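Mariner Mos1 transposase (Drosophila mauritiana, PDB 4MDB) cuts the mariner Mos1 transposon out of DNA and inserts it at a new site, using divalent metal ions in its RNase H-like catalytic domain, here bound to raltegravir. Local coordinates at residues K13-I18 against P152-S157; L20-R25 against L29-T34; C74-Q79 against A97-Q102; Q101-L106 against V124-D129. The protein carries 1 engineered substitution. All coordinates share one frame; numbering follows the deposited sequence.

Contact 1 (K13-I18 against P152-S157); sequences KNTCEI and PHAAYS. With RLT (N-(4-fluorobenzyl)-5-hydroxy-1-methyl-2-(1-methyl-1-{[(5-methyl-1,3,4-oxadiazol-2-yl)carbonyl]amino}ethyl)-6-oxo-1,6-di hydropyrimidine-4-carboxamide), chain B.
Thr15, on helix 6-25, presses its methyl group against Pro152, the first residue of the 152-157 loop. CG2 of Thr15 lies 3.8 Å from the ring atom CB of Pro152 and equally far from the proline carbonyl O, resting where ring and backbone meet. With OG1 turned opposite its own carbonyl carbon (chi1 -62°), the threonine divides its two roles: the methyl packs on the loop while the hydroxyl is satisfied by the helix backbone, at the carbonyl O of Arg11. A small branched residue suits such a place. Ala154, with only a methyl, lets the loop pass close to the helix, its CB 4.4 Å from Thr15 OG1. Toward Ile18 the fit slackens; that side chain is largely solvent-exposed, and Ile18 CG2 stays 5.0 Å from Pro152 CG. Past the helix, the same loop reaches the inhibitor. CB of Ala155 touches the methyl CAA of raltegravir at 3.5 Å, and the oxadiazole lies over one face of the Tyr156 ring, with OAT 3.4 Å above its centre. A helix-braced loop following an edge strand thus forms one wall of the inhibitor pocket beside the metal-binding aspartates of this RNase H-like fold.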
# COMPACT_ATOMS: atom_id res chain seq x y z
N LYS A 13 -11.41 -15.28 1.96
CA LYS A 13 -11.63 -16.16 0.80
C LYS A 13 -12.52 -15.53 -0.20
O LYS A 13 -12.26 -15.58 -1.42
CB LYS A 13 -12.20 -17.57 1.24
CG LYS A 13 -12.21 -18.58 0.18
CD LYS A 13 -13.02 -19.79 0.60
CE LYS A 13 -12.86 -20.82 -0.46
NZ LYS A 13 -13.82 -21.97 -0.33
N ASN A 14 -13.58 -14.92 0.28
CA ASN A 14 -14.59 -14.33 -0.61
C ASN A 14 -13.98 -13.15 -1.43
O ASN A 14 -14.20 -13.05 -2.65
CB ASN A 14 -15.77 -13.79 0.18
CG ASN A 14 -16.67 -14.91 0.71
OD1 ASN A 14 -16.54 -16.08 0.29
ND2 ASN A 14 -17.61 -14.55 1.61
N THR A 15 -13.20 -12.35 -0.73
CA THR A 15 -12.50 -11.16 -1.39
C THR A 15 -11.55 -11.67 -2.46
O THR A 15 -11.58 -11.18 -3.61
CB THR A 15 -11.81 -10.31 -0.36
OG1 THR A 15 -12.84 -9.80 0.52
CG2 THR A 15 -11.04 -9.12 -1.02
N CYS A 16 -10.72 -12.66 -2.11
CA CYS A 16 -9.81 -13.23 -3.12
C CYS A 16 -10.54 -13.86 -4.33
O CYS A 16 -10.07 -13.78 -5.46
CB CYS A 16 -8.86 -14.22 -2.52
SG CYS A 16 -7.73 -13.41 -1.35
N GLU A 17 -11.67 -14.55 -4.09
CA GLU A 17 -12.44 -15.10 -5.23
C GLU A 17 -12.90 -14.04 -6.22
O GLU A 17 -12.79 -14.23 -7.45
CB GLU A 17 -13.70 -15.87 -4.71
CG GLU A 17 -13.34 -17.20 -4.06
CD GLU A 17 -14.59 -17.95 -3.56
OE1 GLU A 17 -14.49 -19.18 -3.40
OE2 GLU A 17 -15.68 -17.32 -3.40
N ILE A 18 -13.38 -12.93 -5.67
CA ILE A 18 -13.91 -11.80 -6.43
C ILE A 18 -12.75 -11.22 -7.24
O ILE A 18 -12.90 -10.97 -8.46
CB ILE A 18 -14.55 -10.74 -5.54
CG1 ILE A 18 -15.86 -11.26 -4.92
CG2 ILE A 18 -14.85 -9.44 -6.29
CD1 ILE A 18 -16.28 -10.43 -3.74
N PRO A 152 -11.63 -4.05 -2.72
CA PRO A 152 -11.93 -4.71 -1.47
C PRO A 152 -10.65 -5.25 -0.86
O PRO A 152 -9.75 -5.64 -1.59
CB PRO A 152 -12.80 -5.88 -1.88
CG PRO A 152 -12.73 -5.99 -3.29
CD PRO A 152 -12.25 -4.68 -3.88
N HIS A 153 -10.58 -5.19 0.44
CA HIS A 153 -9.46 -5.72 1.17
C HIS A 153 -9.99 -6.17 2.49
O HIS A 153 -10.60 -5.41 3.21
CB HIS A 153 -8.40 -4.67 1.38
CG HIS A 153 -7.12 -5.19 1.94
ND1 HIS A 153 -6.24 -5.93 1.20
CD2 HIS A 153 -6.56 -5.07 3.16
CE1 HIS A 153 -5.22 -6.28 1.95
NE2 HIS A 153 -5.38 -5.74 3.14
N ALA A 154 -9.72 -7.43 2.80
CA ALA A 154 -10.05 -8.03 4.09
C ALA A 154 -9.16 -7.63 5.24
O ALA A 154 -7.93 -7.52 5.14
CB ALA A 154 -10.01 -9.54 3.92
N ALA A 155 -9.77 -7.49 6.40
CA ALA A 155 -9.03 -7.38 7.66
C ALA A 155 -7.95 -8.45 7.93
O ALA A 155 -8.08 -9.59 7.46
CB ALA A 155 -10.07 -7.33 8.76
N TYR A 156 -6.88 -8.07 8.63
CA TYR A 156 -5.77 -8.91 9.00
C TYR A 156 -5.16 -9.60 7.78
O TYR A 156 -4.76 -10.76 7.87
CB TYR A 156 -6.21 -9.97 10.03
CG TYR A 156 -6.50 -9.37 11.37
CD1 TYR A 156 -5.47 -9.17 12.29
CD2 TYR A 156 -7.78 -8.98 11.70
CE1 TYR A 156 -5.73 -8.59 13.52
CE2 TYR A 156 -8.05 -8.41 12.93
CZ TYR A 156 -7.03 -8.21 13.83
OH TYR A 156 -7.31 -7.64 15.05
N SER A 157 -5.05 -8.87 6.65
CA SER A 157 -4.51 -9.50 5.44
C SER A 157 -3.24 -8.81 4.87
O SER A 157 -3.21 -8.44 3.73
CB SER A 157 -5.60 -9.58 4.43
OG SER A 157 -6.75 -10.37 4.88
CAA RLT B . -8.38 -5.53 11.23
CAB RLT B . 1.20 -6.20 9.87
CAC RLT B . -1.19 -7.42 11.33
CAD RLT B . -0.07 -5.48 12.92
OAE RLT B . -2.67 -1.26 9.04
OAF RLT B . -3.79 -6.17 10.45
OAG RLT B . 1.24 -4.46 8.10
OAH RLT B . -0.50 -2.47 7.71
FAI RLT B . -9.46 -3.35 10.08
CAJ RLT B . -7.23 -2.82 9.42
CAK RLT B . -7.99 -2.23 11.60
CAL RLT B . -5.96 -2.27 9.71
CAM RLT B . -6.73 -1.68 11.91
CAN RLT B . -4.36 -1.11 11.35
NAO RLT B . -6.86 -4.85 13.31
NAP RLT B . -5.45 -4.93 13.44
NAQ RLT B . -1.89 -4.12 10.80
NAR RLT B . -3.37 -2.15 11.05
NAS RLT B . -2.60 -5.68 12.41
OAT RLT B . -6.05 -5.67 11.38
CAU RLT B . -2.70 -2.15 9.85
CAV RLT B . -3.71 -5.78 11.63
CAW RLT B . -7.15 -5.31 12.06
CAX RLT B . -8.25 -2.80 10.37
CAY RLT B . -5.71 -1.68 10.97
CAZ RLT B . -0.69 -3.23 8.80
CBA RLT B . -5.02 -5.41 12.24
CBB RLT B . -1.78 -3.20 9.76
CBC RLT B . -0.99 -5.14 10.91
CBD RLT B . 0.25 -4.32 8.88
NBE RLT B . 0.09 -5.21 9.96
CBF RLT B . -1.25 -6.13 12.15

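Contact 2 (L20-R25 against L29-T34); sequences LSRYKR and LHRIVT
Leu29 meets Tyr23 at the start of the 29-34 segment, in a short 3-10 turn that leads from helix 6-25 into strand 32-42. Its methyl CD1 comes 3.8 Å from Tyr23 CE1, and CG sits 4.0 Å from the same ring carbon, so the branched end of the leucine lies obliquely against one ortho-meta side of the tyrosine. Tyr23 leaves the helix with CG anti to the backbone N (chi1 168°), which swings the ring nearer to the leucine than its CB direction alone would bring it. Both side chains also touch Pro210 of helix 209-218, which makes this a small apolar cluster suited to a leucine.

Two residues on, Arg31 turns back toward the helix through a bend at chi3, and its NH2 stands 4.0 Å from Arg22 NH2. The extended Arg22 arrives at about a right angle, and the guanidinium planes are inclined by 50°. A water lies in the plane of the Arg22 group at its edge, accepting from NH2 at 3.2 Å. From Ile32 the chain enters the strand, and Thr34 OG1 is bonded to the carbonyl O of Leu127.

The closeness of the like charges is probably made tolerable by Arg22's salt bridge to Glu149 and cation-pi contact with Phe28, and by the bond from Arg31 NH1 to the carbonyl O of Arg123. The Leu29-Tyr23 contact is thus the apolar part of the interface, whereas the arginine pair is held by partners outside it.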
# COMPACT_ATOMS: atom_id res chain seq x y z
N LEU A 20 -9.81 -12.51 -8.07
CA LEU A 20 -9.24 -13.50 -9.00
C LEU A 20 -10.11 -13.70 -10.18
O LEU A 20 -9.61 -13.70 -11.32
CB LEU A 20 -9.02 -14.86 -8.29
CG LEU A 20 -8.11 -15.84 -9.03
CD1 LEU A 20 -6.68 -15.31 -9.22
CD2 LEU A 20 -8.07 -17.09 -8.12
N SER A 21 -11.42 -13.77 -9.97
CA SER A 21 -12.34 -13.91 -11.11
C SER A 21 -12.38 -12.65 -12.00
O SER A 21 -12.42 -12.73 -13.23
CB SER A 21 -13.74 -14.34 -10.71
OG SER A 21 -14.37 -13.33 -10.03
N ARG A 22 -12.32 -11.49 -11.39
CA ARG A 22 -12.15 -10.24 -12.17
C ARG A 22 -10.87 -10.28 -12.96
O ARG A 22 -10.85 -9.96 -14.15
CB ARG A 22 -12.14 -9.00 -11.28
CG ARG A 22 -11.89 -7.71 -12.11
CD ARG A 22 -12.04 -6.55 -11.21
NE ARG A 22 -11.73 -5.27 -11.87
CZ ARG A 22 -11.85 -4.09 -11.27
NH1 ARG A 22 -12.17 -4.03 -10.00
NH2 ARG A 22 -11.58 -2.99 -11.93
N TYR A 23 -9.76 -10.63 -12.32
CA TYR A 23 -8.45 -10.69 -12.96
C TYR A 23 -8.48 -11.56 -14.17
O TYR A 23 -7.92 -11.20 -15.18
CB TYR A 23 -7.37 -11.10 -11.97
CG TYR A 23 -6.05 -11.45 -12.59
CD1 TYR A 23 -5.17 -10.46 -13.08
CD2 TYR A 23 -5.70 -12.78 -12.77
CE1 TYR A 23 -3.96 -10.79 -13.67
CE2 TYR A 23 -4.50 -13.12 -13.37
CZ TYR A 23 -3.64 -12.16 -13.83
OH TYR A 23 -2.48 -12.59 -14.41
N LYS A 24 -9.14 -12.71 -14.04
CA LYS A 24 -9.18 -13.67 -15.15
C LYS A 24 -9.96 -13.12 -16.33
O LYS A 24 -9.59 -13.41 -17.48
CB LYS A 24 -9.73 -15.00 -14.64
CG LYS A 24 -8.68 -15.65 -13.73
CD LYS A 24 -9.16 -16.97 -13.19
CE LYS A 24 -8.07 -17.77 -12.48
NZ LYS A 24 -8.79 -18.65 -11.53
N ARG A 25 -11.02 -12.36 -16.08
CA ARG A 25 -11.80 -11.76 -17.16
C ARG A 25 -10.93 -10.68 -17.83
O ARG A 25 -10.84 -10.66 -19.03
CB ARG A 25 -13.11 -11.16 -16.67
CG ARG A 25 -14.25 -12.16 -16.47
CD ARG A 25 -15.58 -11.55 -15.99
NE ARG A 25 -15.72 -11.50 -14.52
CZ ARG A 25 -15.54 -10.43 -13.73
NH1 ARG A 25 -15.71 -10.56 -12.40
NH2 ARG A 25 -15.21 -9.24 -14.24
N LEU A 29 -4.12 -5.14 -13.12
CA LEU A 29 -3.03 -4.91 -12.19
C LEU A 29 -2.14 -3.70 -12.48
O LEU A 29 -1.57 -3.08 -11.56
CB LEU A 29 -2.11 -6.11 -12.16
CG LEU A 29 -2.73 -7.44 -11.83
CD1 LEU A 29 -1.60 -8.44 -11.80
CD2 LEU A 29 -3.55 -7.46 -10.55
N HIS A 30 -2.07 -3.33 -13.76
CA HIS A 30 -1.30 -2.19 -14.18
C HIS A 30 -1.94 -0.85 -13.80
O HIS A 30 -1.28 0.24 -13.90
CB HIS A 30 -1.11 -2.24 -15.71
CG HIS A 30 -2.41 -2.23 -16.47
ND1 HIS A 30 -3.27 -3.30 -16.47
CD2 HIS A 30 -2.98 -1.29 -17.25
CE1 HIS A 30 -4.32 -3.01 -17.23
NE2 HIS A 30 -4.16 -1.78 -17.72
N ARG A 31 -3.19 -0.88 -13.32
CA ARG A 31 -3.84 0.32 -12.86
C ARG A 31 -3.86 0.44 -11.33
O ARG A 31 -4.44 1.37 -10.80
CB ARG A 31 -5.27 0.46 -13.42
CG ARG A 31 -5.22 0.38 -14.92
CD ARG A 31 -6.50 0.77 -15.58
NE ARG A 31 -7.57 -0.21 -15.49
CZ ARG A 31 -8.68 -0.04 -14.80
NH1 ARG A 31 -8.90 1.07 -14.13
NH2 ARG A 31 -9.60 -0.99 -14.82
N ILE A 32 -3.24 -0.48 -10.60
CA ILE A 32 -3.28 -0.45 -9.14
C ILE A 32 -2.23 0.51 -8.59
O ILE A 32 -1.04 0.49 -8.98
CB ILE A 32 -3.01 -1.86 -8.54
CG1 ILE A 32 -4.15 -2.78 -8.87
CG2 ILE A 32 -2.80 -1.76 -7.06
CD1 ILE A 32 -3.90 -4.21 -8.45
N VAL A 33 -2.69 1.35 -7.72
CA VAL A 33 -1.85 2.16 -6.90
C VAL A 33 -2.16 1.67 -5.47
O VAL A 33 -3.33 1.55 -5.07
CB VAL A 33 -2.27 3.64 -7.04
CG1 VAL A 33 -1.63 4.56 -6.00
CG2 VAL A 33 -1.98 4.16 -8.45
N THR A 34 -1.09 1.44 -4.73
CA THR A 34 -1.26 0.86 -3.38
C THR A 34 -0.44 1.60 -2.38
O THR A 34 0.58 2.21 -2.72
CB THR A 34 -1.07 -0.66 -3.43
OG1 THR A 34 -1.53 -1.30 -2.23
CG2 THR A 34 0.37 -1.06 -3.57
O HOH W 1 -10.57 -3.26 -14.98

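Contact 3 (C74-Q79 against A97-Q102); sequences CVWWDQ and ARYQQQ
Cys74 and Trp76 of strand 69-78, an inner strand of the RNase H-like sheet, meet Tyr99 and Gln102 of helix 96-113, which lies on one face of that sheet. The local strand and helix axes come within 11.3 Å and run 32° apart, a gap that the long Trp76 and Gln102 side chains bridge, with Cys74 reached by the glutamine's end. The far end of the indole, CH2 of Trp76, points at the Gln102 amide, 3.6 Å from OE1, with ring and amide planes 81° apart. Tyr99 CE1 adds apolar contact at 3.9 Å from Trp76 CZ2, lying in the indole plane at its edge. At the nitrogen end of the amide, Gln102 NE2 donates to Cys74 SG at 3.5 Å, a long bond tilted from the amide plane. A water joins the polar ends of the two aromatics, 2.8 Å from Tyr99 OH and more weakly bound by Trp76 NE1.

Tyr99 OH is also bonded to His128 ND1. The carboxylate of Glu86 probably fixes the buried amide with NE2 toward it, the nitrogen donating to Glu86 OE1 as well as to the thiol. The amide oxygen is left beside the C-H edge of the indole, which probably suits an oxygen.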
# COMPACT_ATOMS: atom_id res chain seq x y z
N CYS A 74 4.55 6.85 5.34
CA CYS A 74 3.29 6.65 4.61
C CYS A 74 3.70 6.65 3.15
O CYS A 74 4.20 7.65 2.67
CB CYS A 74 2.35 7.77 4.87
SG CYS A 74 2.06 8.09 6.65
N VAL A 75 3.48 5.56 2.45
CA VAL A 75 4.00 5.54 1.08
C VAL A 75 2.98 4.91 0.15
O VAL A 75 2.30 3.95 0.51
CB VAL A 75 5.37 4.76 1.04
CG1 VAL A 75 5.22 3.36 1.63
CG2 VAL A 75 5.91 4.59 -0.35
N TRP A 76 3.03 5.36 -1.08
CA TRP A 76 2.15 4.90 -2.16
C TRP A 76 2.97 4.63 -3.40
O TRP A 76 3.87 5.38 -3.71
CB TRP A 76 1.01 5.87 -2.48
CG TRP A 76 0.13 6.16 -1.34
CD1 TRP A 76 -1.02 5.50 -1.01
CD2 TRP A 76 0.37 7.09 -0.26
NE1 TRP A 76 -1.56 6.00 0.16
CE2 TRP A 76 -0.73 7.00 0.61
CE3 TRP A 76 1.37 8.06 -0.01
CZ2 TRP A 76 -0.82 7.77 1.77
CZ3 TRP A 76 1.28 8.81 1.16
CH2 TRP A 76 0.19 8.66 2.01
N TRP A 77 2.62 3.56 -4.11
CA TRP A 77 3.44 3.05 -5.20
C TRP A 77 2.65 2.22 -6.17
O TRP A 77 1.53 1.82 -5.88
CB TRP A 77 4.63 2.30 -4.69
CG TRP A 77 4.30 1.06 -3.84
CD1 TRP A 77 3.82 1.06 -2.58
CD2 TRP A 77 4.44 -0.32 -4.22
NE1 TRP A 77 3.67 -0.23 -2.13
CE2 TRP A 77 4.07 -1.10 -3.10
CE3 TRP A 77 4.88 -0.97 -5.36
CZ2 TRP A 77 4.08 -2.51 -3.14
CZ3 TRP A 77 4.96 -2.34 -5.38
CH2 TRP A 77 4.56 -3.11 -4.27
N ASP A 78 3.22 1.98 -7.35
CA ASP A 78 2.64 1.12 -8.34
C ASP A 78 3.73 0.31 -9.03
O ASP A 78 4.85 0.23 -8.54
CB ASP A 78 1.75 1.94 -9.28
CG ASP A 78 2.58 2.84 -10.25
OD1 ASP A 78 3.81 2.80 -10.18
OD2 ASP A 78 1.97 3.42 -11.18
N GLN A 79 3.40 -0.34 -10.14
CA GLN A 79 4.31 -1.28 -10.72
C GLN A 79 5.51 -0.56 -11.33
O GLN A 79 6.47 -1.25 -11.69
CB GLN A 79 3.61 -2.11 -11.81
CG GLN A 79 3.13 -1.28 -12.94
CD GLN A 79 2.66 -2.13 -14.09
OE1 GLN A 79 1.81 -2.99 -13.91
NE2 GLN A 79 3.18 -1.88 -15.28
N ALA A 97 -8.06 13.66 8.91
CA ALA A 97 -7.74 14.87 8.17
C ALA A 97 -6.40 14.78 7.45
O ALA A 97 -6.23 15.28 6.33
CB ALA A 97 -7.74 16.11 9.10
N ARG A 98 -5.45 14.13 8.12
CA ARG A 98 -4.15 13.92 7.53
C ARG A 98 -4.24 12.99 6.36
O ARG A 98 -3.56 13.25 5.36
CB ARG A 98 -3.15 13.36 8.51
CG ARG A 98 -1.75 13.38 7.87
CD ARG A 98 -0.68 12.98 8.86
NE ARG A 98 -0.73 13.86 10.03
CZ ARG A 98 -0.11 15.03 10.11
NH1 ARG A 98 0.66 15.48 9.11
NH2 ARG A 98 -0.25 15.73 11.23
N TYR A 99 -5.05 11.95 6.47
CA TYR A 99 -5.11 10.96 5.36
C TYR A 99 -5.77 11.63 4.13
O TYR A 99 -5.34 11.38 2.99
CB TYR A 99 -5.85 9.68 5.73
CG TYR A 99 -5.57 8.56 4.78
CD1 TYR A 99 -4.35 8.05 4.64
CD2 TYR A 99 -6.59 7.98 4.06
CE1 TYR A 99 -4.12 6.99 3.75
CE2 TYR A 99 -6.35 6.94 3.16
CZ TYR A 99 -5.10 6.44 3.07
OH TYR A 99 -4.82 5.34 2.23
N GLN A 100 -6.80 12.45 4.38
CA GLN A 100 -7.48 13.14 3.30
C GLN A 100 -6.50 14.01 2.55
O GLN A 100 -6.44 13.98 1.32
CB GLN A 100 -8.63 13.97 3.89
CG GLN A 100 -9.36 14.95 3.01
CD GLN A 100 -10.63 15.35 3.74
OE1 GLN A 100 -10.60 15.81 4.89
NE2 GLN A 100 -11.74 15.07 3.13
N GLN A 101 -5.68 14.77 3.28
CA GLN A 101 -4.68 15.61 2.67
C GLN A 101 -3.57 14.83 1.93
O GLN A 101 -3.11 15.23 0.87
CB GLN A 101 -4.07 16.56 3.71
CG GLN A 101 -3.34 17.69 3.07
CD GLN A 101 -4.25 18.44 2.05
OE1 GLN A 101 -5.40 18.81 2.33
NE2 GLN A 101 -3.74 18.59 0.84
N GLN A 102 -3.18 13.69 2.49
CA GLN A 102 -2.30 12.82 1.80
C GLN A 102 -2.84 12.35 0.44
O GLN A 102 -2.05 12.26 -0.48
CB GLN A 102 -1.99 11.64 2.71
CG GLN A 102 -1.03 12.05 3.85
CD GLN A 102 -0.72 10.90 4.77
OE1 GLN A 102 -1.54 10.00 4.92
NE2 GLN A 102 0.46 10.91 5.37
O HOH W 2 -2.45 3.87 2.51

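Contact 4 (Q101-L106 against V124-D129); sequences QQLINL and VIFLHD. With MG (magnesium ion), chain D; RLT (N-(4-fluorobenzyl)-5-hydroxy-1-methyl-2-(1-methyl-1-{[(5-methyl-1,3,4-oxadiazol-2-yl)carbonyl]amino}ethyl)-6-oxo-1,6-di hydropyrimidine-4-carboxamide), chain B.
Leu103 and Leu106, a turn apart on helix 96-113, both reach for the ring of Phe126. Leu103 CD2 lies 3.6 Å from CZ at the far end of the ring, and Leu106 CD2 is 3.8 Å from CE1. Neither methyl sits squarely on a face or an edge; the two together hold the outer end of the ring obliquely, Leu106 and Phe126 coming at each other from opposite directions. Phe126 reaches them because its chi1 of -165° turns the ring away from its own backbone N, carrying it out from the strand to the helix.

In the next shell, Phe126 CE2 lies 3.3 Å above the plane of the His128 ring, toward its rim. One residue further, Asp129 turns to the metal: its OD2 binds a magnesium ion at 2.1 Å. Raltegravir supplies OAE, at 2.0 Å from the magnesium, and OAH, two waters add to the shell, and Asp36 completes it. OD1 of Asp129 does not bind the metal; it accepts a hydrogen bond of 2.8 Å from one of the metal-bound waters, so both carboxylate oxygens take part in positioning the shell.

Phe126 lies on strand 125-127, which runs between strands 32-42 and 149-150, both parallel to it. Over the sheet, Leu103 and Phe126 also touch Leu143 of helix 137-146, while Leu106 leans on Ile83 and Tyr84 of strand 81-87. The 124-129 segment thus leads from the leucine core under helix 96-113 to the bound magnesium ion.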
# COMPACT_ATOMS: atom_id res chain seq x y z
N GLN A 101 -5.68 14.77 3.28
CA GLN A 101 -4.68 15.61 2.67
C GLN A 101 -3.57 14.83 1.93
O GLN A 101 -3.11 15.23 0.87
CB GLN A 101 -4.07 16.56 3.71
CG GLN A 101 -3.34 17.69 3.07
CD GLN A 101 -4.25 18.44 2.05
OE1 GLN A 101 -5.40 18.81 2.33
NE2 GLN A 101 -3.74 18.59 0.84
N GLN A 102 -3.18 13.69 2.49
CA GLN A 102 -2.30 12.82 1.80
C GLN A 102 -2.84 12.35 0.44
O GLN A 102 -2.05 12.26 -0.48
CB GLN A 102 -1.99 11.64 2.71
CG GLN A 102 -1.03 12.05 3.85
CD GLN A 102 -0.72 10.90 4.77
OE1 GLN A 102 -1.54 10.00 4.92
NE2 GLN A 102 0.46 10.91 5.37
N LEU A 103 -4.08 11.95 0.39
CA LEU A 103 -4.66 11.46 -0.86
C LEU A 103 -4.66 12.56 -1.88
O LEU A 103 -4.37 12.32 -3.05
CB LEU A 103 -6.04 10.91 -0.67
CG LEU A 103 -6.24 9.68 0.23
CD1 LEU A 103 -7.69 9.36 0.33
CD2 LEU A 103 -5.51 8.51 -0.38
N ILE A 104 -5.03 13.77 -1.43
CA ILE A 104 -4.97 14.93 -2.34
C ILE A 104 -3.56 15.21 -2.87
O ILE A 104 -3.36 15.44 -4.05
CB ILE A 104 -5.63 16.15 -1.70
CG1 ILE A 104 -7.14 15.92 -1.60
CG2 ILE A 104 -5.27 17.44 -2.46
CD1 ILE A 104 -7.86 16.81 -0.59
N ASN A 105 -2.53 15.15 -2.02
CA ASN A 105 -1.18 15.32 -2.45
C ASN A 105 -0.69 14.19 -3.35
O ASN A 105 0.02 14.38 -4.27
CB ASN A 105 -0.29 15.42 -1.22
CG ASN A 105 -0.62 16.64 -0.39
OD1 ASN A 105 -1.22 17.54 -0.91
ND2 ASN A 105 -0.24 16.67 0.89
N LEU A 106 -1.12 12.96 -3.05
CA LEU A 106 -0.77 11.80 -3.83
C LEU A 106 -1.31 11.98 -5.25
O LEU A 106 -0.63 11.63 -6.18
CB LEU A 106 -1.38 10.49 -3.20
CG LEU A 106 -1.43 9.22 -4.10
CD1 LEU A 106 -0.10 8.74 -4.55
CD2 LEU A 106 -2.02 8.02 -3.29
N VAL A 124 -7.60 5.09 -11.83
CA VAL A 124 -6.81 4.56 -10.73
C VAL A 124 -7.64 3.50 -10.02
O VAL A 124 -8.82 3.73 -9.68
CB VAL A 124 -6.37 5.64 -9.76
CG1 VAL A 124 -5.79 4.99 -8.49
CG2 VAL A 124 -5.45 6.64 -10.48
N ILE A 125 -7.00 2.37 -9.70
CA ILE A 125 -7.56 1.40 -8.85
C ILE A 125 -6.74 1.49 -7.54
O ILE A 125 -5.57 1.15 -7.56
CB ILE A 125 -7.53 -0.00 -9.45
CG1 ILE A 125 -8.39 -0.06 -10.70
CG2 ILE A 125 -7.93 -1.08 -8.43
CD1 ILE A 125 -8.29 -1.33 -11.48
N PHE A 126 -7.36 1.73 -6.42
CA PHE A 126 -6.63 2.05 -5.19
C PHE A 126 -6.76 0.91 -4.22
O PHE A 126 -7.88 0.48 -3.89
CB PHE A 126 -7.17 3.33 -4.56
CG PHE A 126 -6.32 3.96 -3.51
CD1 PHE A 126 -5.04 4.33 -3.77
CD2 PHE A 126 -6.84 4.22 -2.24
CE1 PHE A 126 -4.27 4.98 -2.84
CE2 PHE A 126 -6.05 4.85 -1.28
CZ PHE A 126 -4.76 5.23 -1.63
N LEU A 127 -5.63 0.44 -3.74
CA LEU A 127 -5.60 -0.65 -2.77
C LEU A 127 -4.94 -0.20 -1.51
O LEU A 127 -3.71 0.07 -1.47
CB LEU A 127 -4.91 -1.89 -3.36
CG LEU A 127 -4.68 -3.13 -2.45
CD1 LEU A 127 -6.04 -3.64 -2.06
CD2 LEU A 127 -3.93 -4.11 -3.31
N HIS A 128 -5.78 -0.08 -0.49
CA HIS A 128 -5.28 0.23 0.85
C HIS A 128 -6.02 -0.59 1.87
O HIS A 128 -7.07 -1.12 1.59
CB HIS A 128 -5.33 1.78 1.17
CG HIS A 128 -6.68 2.39 1.26
ND1 HIS A 128 -6.87 3.68 1.72
CD2 HIS A 128 -7.91 1.94 0.90
CE1 HIS A 128 -8.15 3.98 1.69
NE2 HIS A 128 -8.81 2.95 1.19
N ASP A 129 -5.46 -0.64 3.06
CA ASP A 129 -6.13 -1.44 4.09
C ASP A 129 -7.24 -0.71 4.86
O ASP A 129 -7.56 0.43 4.61
CB ASP A 129 -5.08 -2.13 4.92
CG ASP A 129 -4.30 -1.24 5.87
OD1 ASP A 129 -4.83 -0.22 6.24
OD2 ASP A 129 -3.08 -1.53 6.22
MG MG D . -1.59 -0.69 7.40
CAA RLT B . -8.38 -5.53 11.23
CAB RLT B . 1.20 -6.20 9.87
CAC RLT B . -1.19 -7.42 11.33
CAD RLT B . -0.07 -5.48 12.92
OAE RLT B . -2.67 -1.26 9.04
OAF RLT B . -3.79 -6.17 10.45
OAG RLT B . 1.24 -4.46 8.10
OAH RLT B . -0.50 -2.47 7.71
FAI RLT B . -9.46 -3.35 10.08
CAJ RLT B . -7.23 -2.82 9.42
CAK RLT B . -7.99 -2.23 11.60
CAL RLT B . -5.96 -2.27 9.71
CAM RLT B . -6.73 -1.68 11.91
CAN RLT B . -4.36 -1.11 11.35
NAO RLT B . -6.86 -4.85 13.31
NAP RLT B . -5.45 -4.93 13.44
NAQ RLT B . -1.89 -4.12 10.80
NAR RLT B . -3.37 -2.15 11.05
NAS RLT B . -2.60 -5.68 12.41
OAT RLT B . -6.05 -5.67 11.38
CAU RLT B . -2.70 -2.15 9.85
CAV RLT B . -3.71 -5.78 11.63
CAW RLT B . -7.15 -5.31 12.06
CAX RLT B . -8.25 -2.80 10.37
CAY RLT B . -5.71 -1.68 10.97
CAZ RLT B . -0.69 -3.23 8.80
CBA RLT B . -5.02 -5.41 12.24
CBB RLT B . -1.78 -3.20 9.76
CBC RLT B . -0.99 -5.14 10.91
CBD RLT B . 0.25 -4.32 8.88
NBE RLT B . 0.09 -5.21 9.96
CBF RLT B . -1.25 -6.13 12.15
O HOH W 3 -2.69 1.07 7.50
O HOH W 4 -0.16 0.33 8.55

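Contacts 3 and 4 are nearly one core: their centres are 5 Å apart, they share Gln101 and Gln102, and Trp76 CG meets Leu106 CD2 at 3.4 Å. Contact 2 joins the same sheet through its strand, where Val33 O and Leu127 N are 2.9 Å apart and Thr34 O and Trp77 N 2.8 Å. Contact 1 stands on the far side of the chain's centre from contact 3, with their centres 21 Å apart, yet it touches contact 4 where His153 CD2 packs 3.7 Å from Asp129 CB. Contacts 1 and 4 therefore meet at the active site, and both touch raltegravir, while helix 6-25 ties contact 1 to contact 2.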